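Local coordinates for AB hydrolase-1 domain-containing protein (Parabacteroides distasonis, PDB 4Q34) that probably acts as an esterase of the alpha/beta hydrolase family, on a substrate that is not yet known, at residues P169-T174 against I192-S197; K46-F51 against D165-G170; P205-Q210 against V229-F234; T185-R190 against M235-V240; V101-A106 against M144-G149. All coordinates share one frame; numbering follows the deposited sequence.

How the contacts relate
Contacts 1 and 2 meet in the central sheet, their centres about 8 Å apart: contact 1 pairs strand 170-175 with 192-198, and contact 2 sets strand 49-52 against the connection that leads into 170-175. Contact 4 lies about 10 Å from contact 1, centre to centre, joining the loops before strands 192-198 and 242-246, and contact 3 is nested along the chain inside the loop that contact 4 closes, with Pro205 packed on Tyr237. Contact 5, about 28 Å from contact 1 centre to centre, falls between the segments of contact 2 in sequence. Contacts 1, 2 and 4 thus join the sheet and its connections, contact 3 belongs to the insertion after strand 192-198, and contact 5 backs a strand at the dimer interface.

Contact 1. Residues P169-T174 against I192-S197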
# COMPACT_ATOMS: atom_id res chain seq x y z
N PRO A 169 -14.19 -0.22 -19.77
CA PRO A 169 -13.12 -0.36 -20.73
C PRO A 169 -11.93 0.51 -20.35
O PRO A 169 -12.11 1.68 -20.01
CB PRO A 169 -13.76 0.09 -22.04
CG PRO A 169 -15.18 -0.37 -21.89
CD PRO A 169 -15.50 -0.07 -20.44
N GLY A 170 -10.73 -0.09 -20.34
CA GLY A 170 -9.50 0.62 -20.01
C GLY A 170 -8.29 -0.00 -20.65
O GLY A 170 -8.38 -0.97 -21.40
N VAL A 171 -7.16 0.56 -20.34
CA VAL A 171 -5.89 0.13 -20.88
C VAL A 171 -5.07 -0.47 -19.75
O VAL A 171 -5.00 0.11 -18.65
CB VAL A 171 -5.12 1.33 -21.48
CG1 VAL A 171 -3.75 0.91 -21.98
CG2 VAL A 171 -5.92 2.00 -22.57
N PHE A 172 -4.43 -1.61 -20.03
CA PHE A 172 -3.66 -2.36 -19.03
C PHE A 172 -2.19 -2.13 -19.32
O PHE A 172 -1.72 -2.41 -20.44
CB PHE A 172 -4.00 -3.86 -19.08
CG PHE A 172 -3.79 -4.63 -17.80
CD1 PHE A 172 -3.51 -4.03 -16.58
CD2 PHE A 172 -3.93 -6.02 -17.81
CE1 PHE A 172 -3.38 -4.77 -15.42
CE2 PHE A 172 -3.80 -6.77 -16.65
CZ PHE A 172 -3.49 -6.16 -15.45
N ILE A 173 -1.50 -1.57 -18.33
CA ILE A 173 -0.06 -1.28 -18.43
C ILE A 173 0.63 -2.20 -17.44
O ILE A 173 0.39 -2.07 -16.24
CB ILE A 173 0.29 0.18 -18.06
CG1 ILE A 173 -0.72 1.17 -18.68
CG2 ILE A 173 1.73 0.50 -18.48
CD1 ILE A 173 -0.71 1.16 -20.18
N THR A 174 1.50 -3.08 -17.93
CA THR A 174 2.09 -4.14 -17.12
C THR A 174 3.60 -4.10 -17.12
O THR A 174 4.23 -3.46 -17.98
CB THR A 174 1.61 -5.54 -17.54
OG1 THR A 174 2.15 -5.90 -18.81
CG2 THR A 174 0.06 -5.61 -17.58
N ILE A 192 -10.60 -4.87 -21.46
CA ILE A 192 -9.24 -4.44 -21.80
C ILE A 192 -9.21 -3.98 -23.25
O ILE A 192 -9.38 -4.77 -24.19
CB ILE A 192 -8.19 -5.56 -21.54
CG1 ILE A 192 -7.99 -5.71 -20.05
CG2 ILE A 192 -6.85 -5.19 -22.21
CD1 ILE A 192 -7.35 -7.01 -19.64
N LYS A 193 -8.96 -2.70 -23.44
CA LYS A 193 -8.94 -2.14 -24.79
C LYS A 193 -7.56 -2.30 -25.49
O LYS A 193 -7.48 -2.18 -26.70
CB LYS A 193 -9.29 -0.63 -24.76
CG LYS A 193 -10.72 -0.29 -24.34
CD LYS A 193 -11.71 -0.56 -25.45
CE LYS A 193 -11.56 0.42 -26.62
NZ LYS A 193 -12.68 0.21 -27.58
N ALA A 194 -6.51 -2.48 -24.69
CA ALA A 194 -5.12 -2.46 -25.16
C ALA A 194 -4.24 -2.82 -24.01
O ALA A 194 -4.61 -2.66 -22.83
CB ALA A 194 -4.72 -1.10 -25.74
N ILE A 195 -3.06 -3.29 -24.34
CA ILE A 195 -2.07 -3.65 -23.33
C ILE A 195 -0.72 -3.09 -23.75
O ILE A 195 -0.31 -3.35 -24.89
CB ILE A 195 -1.91 -5.17 -23.18
CG1 ILE A 195 -3.21 -5.85 -22.76
CG2 ILE A 195 -0.81 -5.48 -22.16
CD1 ILE A 195 -3.19 -7.36 -22.86
N ALA A 196 -0.08 -2.36 -22.84
CA ALA A 196 1.32 -1.96 -22.97
C ALA A 196 2.09 -2.67 -21.88
O ALA A 196 1.75 -2.55 -20.69
CB ALA A 196 1.49 -0.46 -22.81
N SER A 197 3.17 -3.34 -22.25
CA SER A 197 3.96 -4.08 -21.29
C SER A 197 5.43 -3.71 -21.33
O SER A 197 6.06 -3.72 -22.42
CB SER A 197 3.79 -5.60 -21.50
OG SER A 197 4.36 -6.33 -20.43
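Gly170 O receives the N-H of Lys193 at 2.7 Å, and the hydrogen points almost straight at the oxygen (174°). This bond starts the parallel ladder of a beta-alpha-beta crossover, strand 170-175, helix 178-185 and strand 192-198, in the central sheet of the alpha/beta hydrolase fold. Phe172 carries the ladder on in both directions: its N donates to Ala194 O at 3.0 Å, and its O accepts from Ala196 N at 2.9 Å. Thr174 N then reaches Ala196 O at 2.8 Å, and the same oxygen also has a CA-H contact from Ile173.

On the face that carries Phe172, the phenyl ring of Phe172 meets Ile192 obliquely, CD2 to CD1 at 4.0 Å, while Thr174 CG2 stands over the centre of one ring face. Tyr160 and Phe164 of helix 153-167 bring their own rings to Phe172, forming an aromatic cluster on this face of the sheet. Across the sheet, Ile173 CD1 touches Ala196 CB at 3.8 Å, and Leu313 of helix 306-319 packs on that methyl. Strand 170-175 runs between 49-52 and 192-198, and in this family the strand in this place usually leads into the nucleophile elbow. At the far end Thr174 OG1, held between N and C (chi1 70°), meets Ser197 OG, which lies opposite its own backbone N (chi1 -170°), hydroxyl to hydroxyl at 2.8 Å.

Contact 2. Residues K46-F51 against D165-G170; sequences KYPLVF and DKIGPG
The ring of Tyr47 has Pro169 O at its edge, in the ring plane, 3.5 Å from CD1, and the aliphatic part of its neighbour Lys46 over one face, CG above the ring centre. Beside that edge CE1 rests on Pro169 CB at 3.9 Å, the two side chains meeting at a slant. The extended Lys46 chain runs along the ring and brings NZ to Tyr47 OH in a weak hydrogen bond, and Lys193 of strand 192-198 packs on the tyrosine as well.

Pro169 O is a busy atom. Pro48 CD comes within 3.2 Å of it, and a water donates to it at 2.7 Å while giving its other hydrogen to Lys46 O at 2.8 Å. No direct hydrogen bond joins the two segments, so this water is their polar link. Further in, the contact turns greasy: Ile167 CG1 lies between its backbone N and carbonyl carbon (chi1 68°), and from there CD1 reaches Pro48 CG at 3.8 Å and Val50 CG2 at 3.7 Å. Tyr84 of strand 83-87 packs on both Pro48 and Ile167.

A CB on Gly170 would collide with Pro48 O. Gly168, with a positive phi of 92° at which a side chain would be jammed against the preceding carbonyl, ends helix 153-167, and Pro169 leads into strand 170-175: a helix-to-strand connection in the parallel part of this alpha/beta hydrolase sheet.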
# COMPACT_ATOMS: atom_id res chain seq x y z
N LYS A 46 -11.37 9.16 -21.82
CA LYS A 46 -12.37 8.10 -21.82
C LYS A 46 -11.93 6.78 -21.16
O LYS A 46 -12.72 6.11 -20.51
CB LYS A 46 -12.76 7.81 -23.25
CG LYS A 46 -13.95 6.88 -23.34
CD LYS A 46 -14.43 6.65 -24.76
CE LYS A 46 -15.78 5.93 -24.72
NZ LYS A 46 -15.94 5.01 -25.87
N TYR A 47 -10.67 6.40 -21.33
CA TYR A 47 -10.20 5.11 -20.88
C TYR A 47 -9.20 5.28 -19.75
O TYR A 47 -8.22 6.00 -19.90
CB TYR A 47 -9.56 4.29 -22.00
CG TYR A 47 -10.48 4.06 -23.16
CD1 TYR A 47 -11.62 3.29 -23.04
CD2 TYR A 47 -10.26 4.70 -24.37
CE1 TYR A 47 -12.46 3.08 -24.11
CE2 TYR A 47 -11.10 4.52 -25.45
CZ TYR A 47 -12.20 3.70 -25.31
OH TYR A 47 -13.03 3.54 -26.40
N PRO A 48 -9.49 4.65 -18.60
CA PRO A 48 -8.55 4.68 -17.52
C PRO A 48 -7.32 3.81 -17.83
O PRO A 48 -7.42 2.87 -18.65
CB PRO A 48 -9.33 4.06 -16.35
CG PRO A 48 -10.40 3.23 -17.00
CD PRO A 48 -10.76 3.99 -18.22
N LEU A 49 -6.22 4.15 -17.18
CA LEU A 49 -5.02 3.33 -17.16
C LEU A 49 -4.93 2.52 -15.86
O LEU A 49 -5.04 3.06 -14.77
CB LEU A 49 -3.80 4.21 -17.32
CG LEU A 49 -3.80 5.18 -18.48
CD1 LEU A 49 -2.52 5.96 -18.48
CD2 LEU A 49 -3.99 4.47 -19.81
N VAL A 50 -4.72 1.20 -15.98
CA VAL A 50 -4.55 0.29 -14.87
C VAL A 50 -3.13 -0.25 -14.93
O VAL A 50 -2.70 -0.75 -15.97
CB VAL A 50 -5.56 -0.86 -14.95
CG1 VAL A 50 -5.31 -1.85 -13.83
CG2 VAL A 50 -7.00 -0.32 -14.97
N PHE A 51 -2.41 -0.11 -13.82
CA PHE A 51 -1.00 -0.47 -13.76
C PHE A 51 -0.76 -1.71 -12.93
O PHE A 51 -1.20 -1.78 -11.78
CB PHE A 51 -0.20 0.72 -13.19
CG PHE A 51 -0.19 1.93 -14.07
CD1 PHE A 51 0.75 2.10 -15.06
CD2 PHE A 51 -1.12 2.92 -13.91
CE1 PHE A 51 0.77 3.21 -15.87
CE2 PHE A 51 -1.11 4.04 -14.71
CZ PHE A 51 -0.18 4.20 -15.70
N ASP A 165 -13.76 -5.30 -14.98
CA ASP A 165 -15.22 -5.40 -15.04
C ASP A 165 -15.92 -4.29 -14.29
O ASP A 165 -17.00 -3.82 -14.71
CB ASP A 165 -15.65 -6.76 -14.50
CG ASP A 165 -15.39 -7.90 -15.50
OD1 ASP A 165 -15.02 -7.64 -16.68
OD2 ASP A 165 -15.59 -9.06 -15.08
N LYS A 166 -15.35 -3.88 -13.18
CA LYS A 166 -15.90 -2.83 -12.34
C LYS A 166 -15.81 -1.45 -12.99
O LYS A 166 -16.79 -0.71 -12.98
CB LYS A 166 -15.19 -2.80 -10.99
CG LYS A 166 -15.63 -1.75 -9.99
CD LYS A 166 -14.77 -1.79 -8.73
CE LYS A 166 -15.05 -0.62 -7.82
NZ LYS A 166 -16.45 -0.66 -7.28
N ILE A 167 -14.64 -1.09 -13.49
CA ILE A 167 -14.39 0.28 -13.92
C ILE A 167 -14.68 0.55 -15.38
O ILE A 167 -14.67 1.72 -15.81
CB ILE A 167 -12.97 0.75 -13.58
CG1 ILE A 167 -11.89 0.02 -14.40
CG2 ILE A 167 -12.74 0.58 -12.10
CD1 ILE A 167 -10.52 0.63 -14.19
N GLY A 168 -14.92 -0.49 -16.16
CA GLY A 168 -15.21 -0.30 -17.57
C GLY A 168 -13.98 -0.38 -18.45
O GLY A 168 -12.85 -0.69 -17.97
N PRO A 169 -14.19 -0.22 -19.77
CA PRO A 169 -13.12 -0.36 -20.73
C PRO A 169 -11.93 0.51 -20.35
O PRO A 169 -12.11 1.68 -20.01
CB PRO A 169 -13.76 0.09 -22.04
CG PRO A 169 -15.18 -0.37 -21.89
CD PRO A 169 -15.50 -0.07 -20.44
N GLY A 170 -10.73 -0.09 -20.34
CA GLY A 170 -9.50 0.62 -20.01
C GLY A 170 -8.29 -0.00 -20.65
O GLY A 170 -8.38 -0.97 -21.40
O HOH W 1 -13.95 3.58 -20.30

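Contact 3. Residues P205-Q210 against V229-F234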
# COMPACT_ATOMS: atom_id res chain seq x y z
N PRO A 205 2.15 -16.97 -24.72
CA PRO A 205 1.32 -17.98 -25.32
C PRO A 205 1.50 -18.15 -26.84
O PRO A 205 1.37 -17.19 -27.60
CB PRO A 205 -0.12 -17.52 -24.98
CG PRO A 205 0.02 -16.04 -24.97
CD PRO A 205 1.39 -15.76 -24.39
N PHE A 206 1.78 -19.36 -27.25
CA PHE A 206 1.85 -19.73 -28.65
C PHE A 206 0.84 -20.85 -28.96
O PHE A 206 0.49 -21.64 -28.06
CB PHE A 206 3.25 -20.21 -28.98
CG PHE A 206 4.28 -19.13 -28.94
CD1 PHE A 206 4.95 -18.83 -27.78
CD2 PHE A 206 4.61 -18.45 -30.10
CE1 PHE A 206 5.93 -17.84 -27.75
CE2 PHE A 206 5.55 -17.42 -30.07
CZ PHE A 206 6.22 -17.14 -28.90
N PRO A 207 0.42 -20.98 -30.24
CA PRO A 207 -0.45 -22.08 -30.60
C PRO A 207 0.22 -23.41 -30.42
O PRO A 207 1.43 -23.54 -30.65
CB PRO A 207 -0.74 -21.87 -32.09
CG PRO A 207 -0.20 -20.56 -32.44
CD PRO A 207 0.78 -20.14 -31.39
N GLU A 208 -0.56 -24.39 -29.99
CA GLU A 208 -0.09 -25.74 -29.82
C GLU A 208 0.53 -26.21 -31.10
O GLU A 208 -0.03 -26.01 -32.18
CB GLU A 208 -1.28 -26.64 -29.44
CG GLU A 208 -1.70 -26.39 -28.01
CD GLU A 208 -3.15 -26.81 -27.68
OE1 GLU A 208 -3.91 -27.11 -28.61
OE2 GLU A 208 -3.53 -26.78 -26.48
N GLY A 209 1.71 -26.80 -30.98
CA GLY A 209 2.43 -27.30 -32.13
C GLY A 209 3.29 -26.29 -32.86
O GLY A 209 3.99 -26.66 -33.79
N GLN A 210 3.25 -25.02 -32.44
CA GLN A 210 3.96 -23.91 -33.08
C GLN A 210 4.87 -23.19 -32.11
O GLN A 210 5.19 -22.05 -32.34
CB GLN A 210 2.94 -22.87 -33.61
CG GLN A 210 1.91 -23.43 -34.56
CD GLN A 210 2.55 -23.97 -35.80
OE1 GLN A 210 3.45 -23.34 -36.37
NE2 GLN A 210 2.12 -25.14 -36.23
N VAL A 229 -1.02 -22.97 -26.13
CA VAL A 229 -2.45 -22.72 -25.88
C VAL A 229 -3.23 -23.11 -27.14
O VAL A 229 -2.67 -23.15 -28.23
CB VAL A 229 -2.74 -21.25 -25.52
CG1 VAL A 229 -1.86 -20.79 -24.35
CG2 VAL A 229 -2.51 -20.32 -26.70
N PRO A 230 -4.52 -23.42 -27.01
CA PRO A 230 -5.27 -23.74 -28.22
C PRO A 230 -5.30 -22.56 -29.21
O PRO A 230 -5.20 -21.40 -28.78
CB PRO A 230 -6.72 -23.99 -27.68
CG PRO A 230 -6.51 -24.31 -26.22
CD PRO A 230 -5.35 -23.50 -25.78
N MSE A 231 -5.46 -22.88 -30.48
CA MSE A 231 -5.44 -21.84 -31.54
C MSE A 231 -6.48 -20.79 -31.24
O MSE A 231 -6.22 -19.60 -31.40
CB MSE A 231 -5.60 -22.50 -32.91
CG MSE A 231 -5.65 -21.48 -34.06
SE MSE A 231 -3.98 -20.42 -34.10
CE MSE A 231 -2.97 -21.72 -35.21
N SER A 232 -7.67 -21.17 -30.80
CA SER A 232 -8.69 -20.13 -30.55
C SER A 232 -8.34 -19.17 -29.42
O SER A 232 -8.78 -18.01 -29.42
CB SER A 232 -10.08 -20.77 -30.28
OG SER A 232 -10.11 -21.36 -28.99
N VAL A 233 -7.53 -19.62 -28.48
CA VAL A 233 -7.05 -18.80 -27.39
C VAL A 233 -5.93 -17.86 -27.91
O VAL A 233 -5.94 -16.67 -27.62
CB VAL A 233 -6.59 -19.66 -26.21
CG1 VAL A 233 -5.95 -18.82 -25.14
CG2 VAL A 233 -7.80 -20.41 -25.64
N PHE A 234 -5.03 -18.43 -28.68
CA PHE A 234 -3.97 -17.61 -29.31
C PHE A 234 -4.58 -16.47 -30.10
O PHE A 234 -4.08 -15.34 -30.01
CB PHE A 234 -3.09 -18.48 -30.20
CG PHE A 234 -1.93 -17.74 -30.82
CD1 PHE A 234 -0.89 -17.27 -30.02
CD2 PHE A 234 -1.88 -17.51 -32.20
CE1 PHE A 234 0.20 -16.62 -30.56
CE2 PHE A 234 -0.78 -16.83 -32.76
CZ PHE A 234 0.24 -16.40 -31.94
O HOH W 2 -4.78 -25.79 -31.00
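Phe234 reaches from helix 231-234 onto Pro207, its CB sending CG anti to the backbone N (chi1 -177°). CG lies 3.7 Å from Pro207 CD, and CD2 touches Pro207 CG at 3.5 Å. On the other branch CD1 and CE1 turn their edge to Pro205 O, which sits in the ring plane 3.2 Å from CE1; that oxygen also accepts a hydrogen bond from Trp272 NE1. At the tip, CZ still feels Pro207 CD. This methylene stands over the ring centre, 7° off the normal, a CH-pi contact. Replacing Phe234 by an alanine would probably leave Pro207 CD without the ring face beneath it and open a gap beside Pro205.

Met231, a selenomethionine here, bends round so that CE meets Pro207 CB at 3.8 Å, closing on the same proline ring. Two backbone bonds join the segments: Val229 N donates to Phe206 O at 2.8 Å and, more bent, Glu208 N to Val229 O at 3.0 Å. Around the end, Glu208 lays its CG beside Val229 O, and a water joins OE1, at 2.9 Å, to Met231 N.

A type II turn from Pro207 to Gln210 ends strand 204-207, and Pro230 takes the N-cap position of helix 231-234. The short parallel pair 204-207 and 226-229 belongs to the excursion between strands 192-198 and 242-246, a place where many alpha/beta hydrolases carry a cap.

Contact 4. Residues T185-R190 against M235-V240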
# COMPACT_ATOMS: atom_id res chain seq x y z
N THR A 185 -5.35 -12.08 -18.01
CA THR A 185 -6.49 -11.22 -17.71
C THR A 185 -7.29 -10.95 -19.00
O THR A 185 -8.54 -10.86 -18.96
CB THR A 185 -6.02 -9.92 -17.07
OG1 THR A 185 -5.18 -10.18 -15.96
CG2 THR A 185 -7.22 -9.08 -16.60
N LEU A 186 -6.61 -10.84 -20.14
CA LEU A 186 -7.27 -10.59 -21.41
C LEU A 186 -8.37 -11.64 -21.72
O LEU A 186 -9.39 -11.33 -22.34
CB LEU A 186 -6.23 -10.50 -22.55
CG LEU A 186 -6.77 -10.08 -23.92
CD1 LEU A 186 -7.20 -8.62 -23.90
CD2 LEU A 186 -5.73 -10.26 -25.02
N LEU A 187 -8.16 -12.87 -21.26
CA LEU A 187 -9.04 -13.99 -21.54
C LEU A 187 -10.22 -14.02 -20.59
O LEU A 187 -11.07 -14.91 -20.69
CB LEU A 187 -8.25 -15.29 -21.35
CG LEU A 187 -6.96 -15.38 -22.18
CD1 LEU A 187 -6.36 -16.75 -21.91
CD2 LEU A 187 -7.25 -15.22 -23.66
N LYS A 188 -10.29 -13.04 -19.68
CA LYS A 188 -11.25 -13.04 -18.57
C LYS A 188 -12.14 -11.82 -18.47
O LYS A 188 -12.96 -11.76 -17.56
CB LYS A 188 -10.50 -13.07 -17.23
CG LYS A 188 -9.73 -14.32 -17.05
CD LYS A 188 -9.07 -14.34 -15.69
CE LYS A 188 -8.49 -15.70 -15.57
NZ LYS A 188 -7.94 -16.01 -14.25
N THR A 189 -11.95 -10.86 -19.35
CA THR A 189 -12.73 -9.64 -19.33
C THR A 189 -12.85 -9.12 -20.75
O THR A 189 -11.96 -9.36 -21.56
CB THR A 189 -12.10 -8.59 -18.40
OG1 THR A 189 -12.92 -7.41 -18.41
CG2 THR A 189 -10.72 -8.16 -18.87
N ARG A 190 -13.97 -8.45 -21.02
CA ARG A 190 -14.20 -7.71 -22.26
C ARG A 190 -13.61 -6.31 -22.23
O ARG A 190 -13.45 -5.67 -23.27
CB ARG A 190 -15.71 -7.59 -22.52
CG ARG A 190 -16.37 -8.86 -23.02
CD ARG A 190 -16.20 -9.07 -24.52
NE ARG A 190 -17.08 -8.22 -25.31
CZ ARG A 190 -17.06 -8.17 -26.64
NH1 ARG A 190 -16.20 -8.92 -27.32
NH2 ARG A 190 -17.90 -7.37 -27.28
N MSE A 235 -5.67 -16.74 -30.82
CA MSE A 235 -6.32 -15.69 -31.63
C MSE A 235 -6.86 -14.55 -30.80
O MSE A 235 -7.06 -13.44 -31.32
CB MSE A 235 -7.47 -16.23 -32.50
CG MSE A 235 -6.99 -17.23 -33.54
SE MSE A 235 -5.80 -16.42 -34.92
CE MSE A 235 -7.03 -14.96 -35.46
N GLU A 236 -7.12 -14.78 -29.51
CA GLU A 236 -7.59 -13.67 -28.66
C GLU A 236 -6.57 -12.54 -28.57
O GLU A 236 -6.97 -11.39 -28.45
CB GLU A 236 -8.03 -14.12 -27.24
CG GLU A 236 -8.94 -15.35 -27.16
CD GLU A 236 -10.38 -15.13 -27.58
OE1 GLU A 236 -10.73 -13.99 -27.98
OE2 GLU A 236 -11.15 -16.13 -27.51
N TYR A 237 -5.26 -12.83 -28.74
CA TYR A 237 -4.24 -11.81 -28.63
C TYR A 237 -4.11 -10.94 -29.90
O TYR A 237 -3.27 -10.06 -29.94
CB TYR A 237 -2.89 -12.45 -28.25
CG TYR A 237 -3.03 -13.16 -26.91
CD1 TYR A 237 -2.99 -12.45 -25.74
CD2 TYR A 237 -3.21 -14.53 -26.84
CE1 TYR A 237 -3.21 -13.06 -24.50
CE2 TYR A 237 -3.39 -15.15 -25.62
CZ TYR A 237 -3.39 -14.42 -24.46
OH TYR A 237 -3.54 -15.08 -23.23
N THR A 238 -4.92 -11.25 -30.92
CA THR A 238 -4.98 -10.47 -32.14
C THR A 238 -6.00 -9.37 -32.03
O THR A 238 -6.12 -8.59 -32.97
CB THR A 238 -5.33 -11.29 -33.41
OG1 THR A 238 -6.71 -11.74 -33.37
CG2 THR A 238 -4.37 -12.46 -33.63
N LYS A 239 -6.79 -9.36 -30.96
CA LYS A 239 -8.03 -8.58 -30.93
C LYS A 239 -7.90 -7.18 -30.31
O LYS A 239 -8.82 -6.40 -30.41
CB LYS A 239 -9.11 -9.39 -30.20
CG LYS A 239 -9.55 -10.61 -31.02
CD LYS A 239 -10.57 -11.45 -30.27
CE LYS A 239 -10.83 -12.76 -30.99
NZ LYS A 239 -11.89 -13.53 -30.30
N VAL A 240 -6.76 -6.88 -29.68
CA VAL A 240 -6.50 -5.55 -29.11
C VAL A 240 -5.08 -5.15 -29.46
O VAL A 240 -4.19 -6.00 -29.62
CB VAL A 240 -6.65 -5.51 -27.58
CG1 VAL A 240 -8.04 -5.95 -27.18
CG2 VAL A 240 -5.61 -6.40 -26.91
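Leu186 and Tyr237 make the tight side of this contact. The leucine's CG stands anti to its backbone N (chi1 -173°), which carries CD2 to the tyrosine ring, 3.6 Å from CD1, as the two side chains slide past each other in opposite directions. Its other methyl, CD1, meets Val240 CG2 tip to tip at 4.1 Å. Leu187 crosses the tyrosine at about a right angle, bringing its CD1 to 3.5 Å from Tyr237 OH. That hydroxyl is no lone polar atom among methyls, because it is hydrogen-bonded to the carbonyl of Trp183, and Leu276 of helix 257-277 packs on Tyr237 as well.

The outer side, with exposed Leu187 and partly exposed Glu236, is looser. CB and CG of Glu236 lie against Leu187 CD2, CB at 3.8 Å from it; beyond CG the chain bends so that the carboxylate meets Lys239, whose NZ forms a salt bridge with OE1 at 2.6 Å, coming from above the carboxylate plane. On that segment too, Met235 O is gripped by two donors from Thr238, OG1 at 2.7 Å and N at 3.1 Å.

No hydrogen bond or salt bridge passes between residues 185-190 and 235-240. The loops before strands 192-198 and 242-246 therefore meet here through apolar packing, while Glu236 pairs with Lys239, Tyr237 OH with Trp183 O and Lys188 NZ with Asp158.

Contact 5. Residues V101-A106 against M144-G149; sequences VTISPA and MTPTIG
Strand 101-103 is an interface element: Val101, Thr102 and Ile103 pair in an antiparallel ladder with a strand of the second subunit, and within its own chain it rests on the loop 144-149 through the side chains of Val101 and Ile103. Val101 holds CG1 between the backbone N and the carbonyl carbon (chi1 61°), which places both methyls round the peptide of Gly149: CG1 lies 3.6 Å from Gly149 N, and CG2 is 3.7 Å from that same nitrogen. CG1 also touches Ile148 CG2 at 3.8 Å. If Val101 were an alanine, both methyls would go, which is likely to leave a gap over the Gly149 peptide and Ile148 CG2 without its apolar partner.

Two residues on, Ile103 crosses Pro146 at about a right angle, its CG2 4.0 Å from the proline's CB, while its CD1 comes to 3.3 Å from Thr147 O. Ile148 is the centre of an inverse gamma turn, closed by a weak bond from Gly149 N to Thr147 O, and at Gly149's backbone angles a CB would be jammed against the preceding carbonyl O, which calls for glycine. No hydrogen bond crosses between the two segments. The loop is held by other parts of the chain, with Thr147 OG1 bonded to Arg91 NH2 and Ile148 paired through its backbone with Arg90.

Thr102 OG1 is hydrogen-bonded to Thr102 OG1 of the second subunit, and Gly95 of that subunit packs on Pro146. The whole is an intersubunit antiparallel beta ladder, backed by a loop between helices 134-142 and 153-167.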
# COMPACT_ATOMS: atom_id res chain seq x y z
N VAL A 101 1.82 -19.52 4.88
CA VAL A 101 3.09 -19.30 4.20
C VAL A 101 4.17 -18.91 5.21
O VAL A 101 3.89 -18.27 6.22
CB VAL A 101 2.95 -18.21 3.11
CG1 VAL A 101 2.54 -16.89 3.72
CG2 VAL A 101 4.24 -18.07 2.30
N THR A 102 5.41 -19.31 4.92
CA THR A 102 6.57 -18.90 5.69
C THR A 102 7.39 -17.96 4.81
O THR A 102 7.71 -18.30 3.67
CB THR A 102 7.39 -20.08 6.17
OG1 THR A 102 6.60 -20.84 7.08
CG2 THR A 102 8.62 -19.62 6.91
N ILE A 103 7.68 -16.78 5.37
CA ILE A 103 8.44 -15.76 4.70
C ILE A 103 9.77 -15.65 5.47
O ILE A 103 9.76 -15.53 6.67
CB ILE A 103 7.73 -14.40 4.81
CG1 ILE A 103 6.32 -14.43 4.21
CG2 ILE A 103 8.56 -13.31 4.14
CD1 ILE A 103 6.28 -14.74 2.77
N SER A 104 10.89 -15.62 4.75
CA SER A 104 12.20 -15.40 5.34
C SER A 104 12.99 -14.42 4.50
O SER A 104 13.02 -14.57 3.28
CB SER A 104 12.99 -16.69 5.36
OG SER A 104 12.42 -17.59 6.27
N PRO A 105 13.70 -13.47 5.14
CA PRO A 105 14.58 -12.61 4.33
C PRO A 105 15.61 -13.40 3.53
O PRO A 105 16.16 -14.35 4.07
CB PRO A 105 15.30 -11.78 5.39
CG PRO A 105 14.32 -11.70 6.49
CD PRO A 105 13.70 -13.07 6.55
N ALA A 106 15.86 -12.99 2.29
CA ALA A 106 16.86 -13.59 1.43
C ALA A 106 17.91 -12.54 1.08
O ALA A 106 17.56 -11.41 0.70
CB ALA A 106 16.19 -14.08 0.14
N MSE A 144 10.74 -3.31 -2.54
CA MSE A 144 10.39 -4.71 -2.64
C MSE A 144 9.51 -5.07 -1.46
O MSE A 144 9.63 -4.49 -0.37
CB MSE A 144 11.67 -5.55 -2.63
CG MSE A 144 12.61 -5.19 -3.76
SE MSE A 144 14.25 -6.21 -3.52
CE MSE A 144 14.94 -5.77 -5.32
N THR A 145 8.60 -6.01 -1.69
CA THR A 145 7.72 -6.53 -0.63
C THR A 145 7.40 -7.99 -0.99
O THR A 145 7.34 -8.32 -2.16
CB THR A 145 6.46 -5.62 -0.48
OG1 THR A 145 5.90 -5.77 0.81
CG2 THR A 145 5.42 -5.88 -1.50
N PRO A 146 7.18 -8.87 0.02
CA PRO A 146 7.04 -10.29 -0.24
C PRO A 146 5.63 -10.72 -0.66
O PRO A 146 4.66 -9.98 -0.46
CB PRO A 146 7.46 -10.93 1.08
CG PRO A 146 7.05 -9.89 2.11
CD PRO A 146 7.34 -8.59 1.46
N THR A 147 5.54 -11.87 -1.29
CA THR A 147 4.29 -12.53 -1.61
C THR A 147 3.84 -13.35 -0.43
O THR A 147 4.55 -14.25 0.03
CB THR A 147 4.46 -13.40 -2.87
OG1 THR A 147 4.83 -12.54 -3.97
CG2 THR A 147 3.23 -14.20 -3.20
N ILE A 148 2.62 -13.07 0.03
CA ILE A 148 2.09 -13.73 1.22
C ILE A 148 1.26 -14.93 0.77
O ILE A 148 0.02 -14.97 0.86
CB ILE A 148 1.29 -12.75 2.12
CG1 ILE A 148 2.02 -11.39 2.27
CG2 ILE A 148 1.04 -13.36 3.48
CD1 ILE A 148 3.48 -11.49 2.67
N GLY A 149 1.98 -15.91 0.26
CA GLY A 149 1.39 -17.08 -0.37
C GLY A 149 2.27 -17.52 -1.52
O GLY A 149 3.49 -17.26 -1.52